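Local coordinates for oligopeptide-binding protein AppA (PDB 1XOC) that binds oligopeptides for an ABC permease that can replace the OPP system in sporulation and genetic competence of Bacillus subtilis, at residues 281-286 with 340-345; 289-294 with 482-487. One frame throughout, in Å; residues are numbered along the deposited sequence.

Contact 1: residues 281-286 with 340-345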
loop_
_atom_site.group_PDB
_atom_site.type_symbol
_atom_site.label_atom_id
_atom_site.label_comp_id
_atom_site.label_asym_id
_atom_site.label_seq_id
_atom_site.Cartn_x
_atom_site.Cartn_y
_atom_site.Cartn_z
ATOM N N LYS A 281 21.518 8.502 12.748
ATOM C CA LYS A 281 20.765 9.510 12.005
ATOM C C LYS A 281 21.650 10.295 11.036
ATOM O O LYS A 281 21.234 10.588 9.919
ATOM C CB LYS A 281 20.115 10.497 12.975
ATOM C CG LYS A 281 19.399 11.655 12.305
ATOM C CD LYS A 281 18.736 12.577 13.322
ATOM C CE LYS A 281 19.655 13.694 13.748
ATOM N NZ LYS A 281 19.009 14.598 14.733
ATOM N N LYS A 282 22.854 10.667 11.475
ATOM C CA LYS A 282 23.726 11.492 10.631
ATOM C C LYS A 282 24.161 10.752 9.363
ATOM O O LYS A 282 24.271 11.360 8.290
ATOM C CB LYS A 282 24.938 12.012 11.409
ATOM C CG LYS A 282 25.492 13.271 10.787
ATOM C CD LYS A 282 26.381 14.043 11.732
ATOM C CE LYS A 282 27.800 13.673 11.508
ATOM N NZ LYS A 282 28.094 13.922 10.090
ATOM N N VAL A 283 24.368 9.442 9.481
ATOM C CA VAL A 283 24.674 8.603 8.317
ATOM C C VAL A 283 23.487 8.579 7.344
ATOM O O VAL A 283 23.675 8.783 6.144
ATOM C CB VAL A 283 25.110 7.170 8.740
ATOM C CG1 VAL A 283 25.113 6.180 7.552
ATOM C CG2 VAL A 283 26.491 7.233 9.399
ATOM N N ARG A 284 22.278 8.337 7.853
ATOM C CA ARG A 284 21.084 8.357 7.003
ATOM C C ARG A 284 20.901 9.701 6.300
ATOM O O ARG A 284 20.607 9.745 5.109
ATOM C CB ARG A 284 19.826 7.990 7.778
ATOM C CG ARG A 284 19.847 6.582 8.310
ATOM C CD ARG A 284 18.493 6.140 8.776
ATOM N NE ARG A 284 17.914 7.060 9.766
ATOM C CZ ARG A 284 18.094 6.974 11.083
ATOM N NH1 ARG A 284 18.855 6.022 11.606
ATOM N NH2 ARG A 284 17.535 7.865 11.884
ATOM N N GLN A 285 21.129 10.796 7.022
ATOM C CA GLN A 285 21.082 12.127 6.417
ATOM C C GLN A 285 22.138 12.291 5.317
ATOM O O GLN A 285 21.890 12.923 4.293
ATOM C CB GLN A 285 21.282 13.207 7.478
ATOM C CG GLN A 285 20.148 13.341 8.490
ATOM C CD GLN A 285 20.445 14.359 9.566
ATOM O OE1 GLN A 285 19.534 14.848 10.225
ATOM N NE2 GLN A 285 21.727 14.679 9.762
ATOM N N ALA A 286 23.316 11.730 5.555
ATOM C CA ALA A 286 24.409 11.761 4.581
ATOM C C ALA A 286 24.054 10.993 3.306
ATOM O O ALA A 286 24.384 11.429 2.197
ATOM C CB ALA A 286 25.665 11.196 5.195
ATOM N N ALA A 340 32.499 11.479 7.365
ATOM C CA ALA A 340 33.762 11.621 8.097
ATOM C C ALA A 340 33.488 12.025 9.538
ATOM O O ALA A 340 34.030 11.426 10.470
ATOM C CB ALA A 340 34.657 12.638 7.408
ATOM N N GLU A 341 32.637 13.033 9.719
ATOM C CA GLU A 341 32.197 13.457 11.060
ATOM C C GLU A 341 31.561 12.300 11.846
ATOM O O GLU A 341 31.725 12.217 13.063
ATOM C CB GLU A 341 31.209 14.634 10.966
ATOM C CG GLU A 341 31.866 15.987 10.675
ATOM C CD GLU A 341 30.891 17.068 10.165
ATOM O OE1 GLU A 341 29.656 16.830 10.117
ATOM O OE2 GLU A 341 31.387 18.170 9.809
ATOM N N ALA A 342 30.854 11.410 11.149
ATOM C CA ALA A 342 30.232 10.231 11.763
ATOM C C ALA A 342 31.196 9.056 11.973
ATOM O O ALA A 342 30.768 7.980 12.387
ATOM C CB ALA A 342 29.026 9.781 10.952
ATOM N N GLY A 343 32.482 9.248 11.681
ATOM C CA GLY A 343 33.503 8.232 11.945
ATOM C C GLY A 343 33.919 7.366 10.768
ATOM O O GLY A 343 34.762 6.482 10.922
ATOM N N TRP A 344 33.347 7.615 9.592
ATOM C CA TRP A 344 33.641 6.811 8.407
ATOM C C TRP A 344 34.739 7.450 7.568
ATOM O O TRP A 344 34.644 8.618 7.189
ATOM C CB TRP A 344 32.375 6.607 7.565
ATOM C CG TRP A 344 31.405 5.720 8.225
ATOM C CD1 TRP A 344 30.368 6.099 9.034
ATOM C CD2 TRP A 344 31.371 4.286 8.174
ATOM N NE1 TRP A 344 29.694 4.991 9.487
ATOM C CE2 TRP A 344 30.283 3.867 8.973
ATOM C CE3 TRP A 344 32.138 3.318 7.518
ATOM C CZ2 TRP A 344 29.956 2.519 9.148
ATOM C CZ3 TRP A 344 31.811 1.975 7.690
ATOM C CH2 TRP A 344 30.715 1.592 8.491
ATOM N N LYS A 345 35.798 6.690 7.309
ATOM C CA LYS A 345 36.797 7.076 6.322
ATOM C C LYS A 345 37.496 5.827 5.812
ATOM O O LYS A 345 37.552 4.818 6.506
ATOM C CB LYS A 345 37.792 8.085 6.914
ATOM C CG LYS A 345 38.942 7.503 7.691
ATOM C CD LYS A 345 40.017 8.574 7.975
ATOM C CE LYS A 345 39.543 9.613 9.016
ATOM N NZ LYS A 345 38.432 10.516 8.552
#
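Lys-282 and Val-283, on the first turn of helix 281-289, meet the Schellman motif that ends helix 332-341, in a mixed contact, apolar at Val-283, Ala-342 and Trp-344 and charged at Lys-282 and Glu-341, far out in the solute-binding protein fold. Gly-343 ends that helix with positive phi (99°), its N bonded back to Ala-340 O, and this turn presents Ala-342 and Trp-344 to the neighbouring helix. CG2 of Val-283 reaches both, lying 3.9 Å from Ala-342 CB and 4.1 Å from Trp-344 CD1. With that methyl set beside its own backbone N, the valine comes obliquely to the pyrrole part of the indole, whose ring also meets Phe-360. Lys-282 leaves its helix with CG anti to the backbone N (chi1 -156°), then bends at its last two torsions, bringing CE within 3.8 Å of Ala-342 N. Its ammonium thereby arrives at the C-terminal end of helix 332-341, where Met-338 O is its strongest polar partner and the negative end of the helix dipole would probably add to the attraction. Glu-341, exposed to solvent and crossing the lysine at about a right angle, supplies a weaker salt bridge, with Lys-282 NZ 3.3 Å from Glu-341 OE1, while OE2 is bonded to Gln-337.

Contact 2: residues 289-294 with 482-487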
loop_
_atom_site.group_PDB
_atom_site.type_symbol
_atom_site.label_atom_id
_atom_site.label_comp_id
_atom_site.label_asym_id
_atom_site.label_seq_id
_atom_site.Cartn_x
_atom_site.Cartn_y
_atom_site.Cartn_z
ATOM N N THR A 289 21.816 13.028 1.280
ATOM C CA THR A 289 22.562 14.166 0.740
ATOM C C THR A 289 23.446 13.742 -0.428
ATOM O O THR A 289 23.765 14.550 -1.298
ATOM C CB THR A 289 23.426 14.809 1.852
ATOM O OG1 THR A 289 22.577 15.185 2.930
ATOM C CG2 THR A 289 24.163 16.051 1.370
ATOM N N ALA A 290 23.844 12.472 -0.440
ATOM C CA ALA A 290 24.705 11.933 -1.503
ATOM C C ALA A 290 23.942 11.596 -2.783
ATOM O O ALA A 290 24.564 11.303 -3.807
ATOM C CB ALA A 290 25.403 10.685 -1.017
ATOM N N LEU A 291 22.615 11.595 -2.710
ATOM C CA LEU A 291 21.788 11.172 -3.833
ATOM C C LEU A 291 21.160 12.349 -4.565
ATOM O O LEU A 291 20.468 13.187 -3.977
ATOM C CB LEU A 291 20.726 10.183 -3.384
ATOM C CG LEU A 291 21.248 8.876 -2.784
ATOM C CD1 LEU A 291 20.143 8.087 -2.096
ATOM C CD2 LEU A 291 21.981 8.038 -3.855
ATOM N N ASP A 292 21.400 12.388 -5.870
ATOM C CA ASP A 292 20.899 13.439 -6.730
ATOM C C ASP A 292 19.484 13.059 -7.138
ATOM O O ASP A 292 19.246 12.534 -8.232
ATOM C CB ASP A 292 21.807 13.601 -7.950
ATOM C CG ASP A 292 21.467 14.832 -8.780
ATOM O OD1 ASP A 292 22.300 15.198 -9.642
ATOM O OD2 ASP A 292 20.365 15.411 -8.578
ATOM N N ARG A 293 18.539 13.303 -6.243
ATOM C CA ARG A 293 17.163 12.858 -6.461
ATOM C C ARG A 293 16.479 13.550 -7.655
ATOM O O ARG A 293 15.654 12.956 -8.340
ATOM C CB ARG A 293 16.349 12.988 -5.169
ATOM C CG ARG A 293 16.719 11.934 -4.121
ATOM C CD ARG A 293 15.950 12.101 -2.846
ATOM N NE ARG A 293 16.415 13.286 -2.173
ATOM C CZ ARG A 293 15.699 14.030 -1.336
ATOM N NH1 ARG A 293 14.433 13.749 -1.036
ATOM N NH2 ARG A 293 16.281 15.085 -0.800
ATOM N N GLU A 294 16.857 14.789 -7.948
ATOM C CA GLU A 294 16.312 15.463 -9.134
ATOM C C GLU A 294 16.788 14.770 -10.412
ATOM O O GLU A 294 16.019 14.570 -11.355
ATOM C CB GLU A 294 16.684 16.943 -9.121
ATOM C CG GLU A 294 16.295 17.634 -7.818
ATOM C CD GLU A 294 15.364 18.784 -8.047
ATOM O OE1 GLU A 294 15.854 19.936 -8.112
ATOM O OE2 GLU A 294 14.142 18.516 -8.193
ATOM N N PRO A 482 14.328 8.268 8.365
ATOM C CA PRO A 482 14.241 6.815 8.458
ATOM C C PRO A 482 14.202 6.191 7.053
ATOM O O PRO A 482 14.620 5.037 6.856
ATOM C CB PRO A 482 12.934 6.599 9.201
ATOM C CG PRO A 482 12.114 7.844 8.912
ATOM C CD PRO A 482 13.112 8.939 8.869
ATOM N N TYR A 483 13.692 6.972 6.103
ATOM C CA TYR A 483 13.758 6.687 4.682
ATOM C C TYR A 483 14.476 7.844 3.990
ATOM O O TYR A 483 14.483 8.966 4.503
ATOM C CB TYR A 483 12.365 6.667 4.033
ATOM C CG TYR A 483 11.300 5.706 4.532
ATOM C CD1 TYR A 483 11.586 4.578 5.277
ATOM C CD2 TYR A 483 9.959 5.938 4.216
ATOM C CE1 TYR A 483 10.579 3.695 5.671
ATOM C CE2 TYR A 483 8.940 5.057 4.610
ATOM C CZ TYR A 483 9.246 3.948 5.320
ATOM O OH TYR A 483 8.218 3.110 5.704
ATOM N N THR A 484 15.032 7.556 2.810
ATOM C CA THR A 484 15.262 8.563 1.797
ATOM C C THR A 484 14.005 8.614 0.944
ATOM O O THR A 484 13.667 7.660 0.239
ATOM C CB THR A 484 16.519 8.267 0.935
ATOM O OG1 THR A 484 17.659 8.330 1.779
ATOM C CG2 THR A 484 16.683 9.236 -0.135
ATOM N N PHE A 485 13.300 9.727 1.006
ATOM C CA PHE A 485 12.100 9.878 0.227
ATOM C C PHE A 485 12.524 10.172 -1.198
ATOM O O PHE A 485 13.390 11.008 -1.415
ATOM C CB PHE A 485 11.222 10.991 0.829
ATOM C CG PHE A 485 10.740 10.662 2.207
ATOM C CD1 PHE A 485 11.437 11.121 3.329
ATOM C CD2 PHE A 485 9.641 9.847 2.395
ATOM C CE1 PHE A 485 11.027 10.772 4.616
ATOM C CE2 PHE A 485 9.230 9.503 3.662
ATOM C CZ PHE A 485 9.917 9.969 4.777
ATOM N N LEU A 486 11.946 9.477 -2.184
ATOM C CA LEU A 486 12.391 9.617 -3.568
ATOM C C LEU A 486 11.446 10.469 -4.410
ATOM O O LEU A 486 11.839 11.529 -4.871
ATOM C CB LEU A 486 12.671 8.240 -4.211
ATOM C CG LEU A 486 13.868 7.412 -3.675
ATOM C CD1 LEU A 486 13.856 6.052 -4.362
ATOM C CD2 LEU A 486 15.205 8.120 -3.824
ATOM N N TYR A 487 10.215 10.022 -4.631
ATOM C CA TYR A 487 9.278 10.792 -5.435
ATOM C C TYR A 487 7.813 10.437 -5.203
ATOM O O TYR A 487 7.494 9.399 -4.656
ATOM C CB TYR A 487 9.595 10.691 -6.924
ATOM C CG TYR A 487 9.664 9.279 -7.426
ATOM C CD1 TYR A 487 10.822 8.559 -7.301
ATOM C CD2 TYR A 487 8.577 8.667 -8.022
ATOM C CE1 TYR A 487 10.909 7.284 -7.729
ATOM C CE2 TYR A 487 8.663 7.361 -8.470
ATOM C CZ TYR A 487 9.843 6.684 -8.313
ATOM O OH TYR A 487 9.991 5.387 -8.738
#
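Arg-293 reaches from the first turn of helix 293-300 to Phe-485 O on strand 483-496, in a buried helix-on-sheet contact of the solute-binding protein fold. Arg-293 NH1 donates to Phe-485 O over 3.0 Å with an N-H...O angle of 152°; the oxygen sits at the guanidinium edge, 18° out of its plane. A bend at chi3 (-70°) swings the guanidinium to the carbonyl, and the aliphatic stem packs on the strand's side chains: Arg-293 CD lies 4.0 Å from Thr-484 CG2, and Arg-293 CG lies 4.1 Å from Leu-486 CD2. Leu-291 adds its CD1 to the same threonine methyl. Were Arg-293 an alanine, Phe-485 O would probably lose this donor and a gap would open beside Thr-484 and Leu-486. Farther out, NH2 makes a weak hydrogen bond to Lys-327 O, and Asp-292, the N-cap, fixes the start of the helix through a bond from Ser-295 N to its OD2. On the strand, Leu-486 and Tyr-487 both face Val-267 in a classic beta bulge, and Tyr-487 packs on the backbone of the bound peptide. Thr-484 is held in rotation by its hydroxyl: OG1, anti to the carbonyl carbon, is hydrogen-bonded to Thr-288 OG1 and to Trp-271 NE1.

How the contacts relate
Contacts 1 and 2 lie about 16 Å apart, centre to centre, on the same side of the chain's centre. Their first segments sit on helices 281-289 and 293-300, which follow each other in the chain. Their segments alternate in the sequence, 281-286, 289-294, 340-345 and then 482-487, so the two connections cross along the chain. Contact 1 joins helix 281-289 outward to the end of helix 332-341, whereas contact 2 joins the start of helix 293-300 inward to strand 483-496 of the mixed sheet. They also touch directly, with Arg-284 NE 3.9 Å from Pro-482 CA. Contact 2 thus links this peripheral helical layer to the strand whose Tyr-487 packs on the bound peptide.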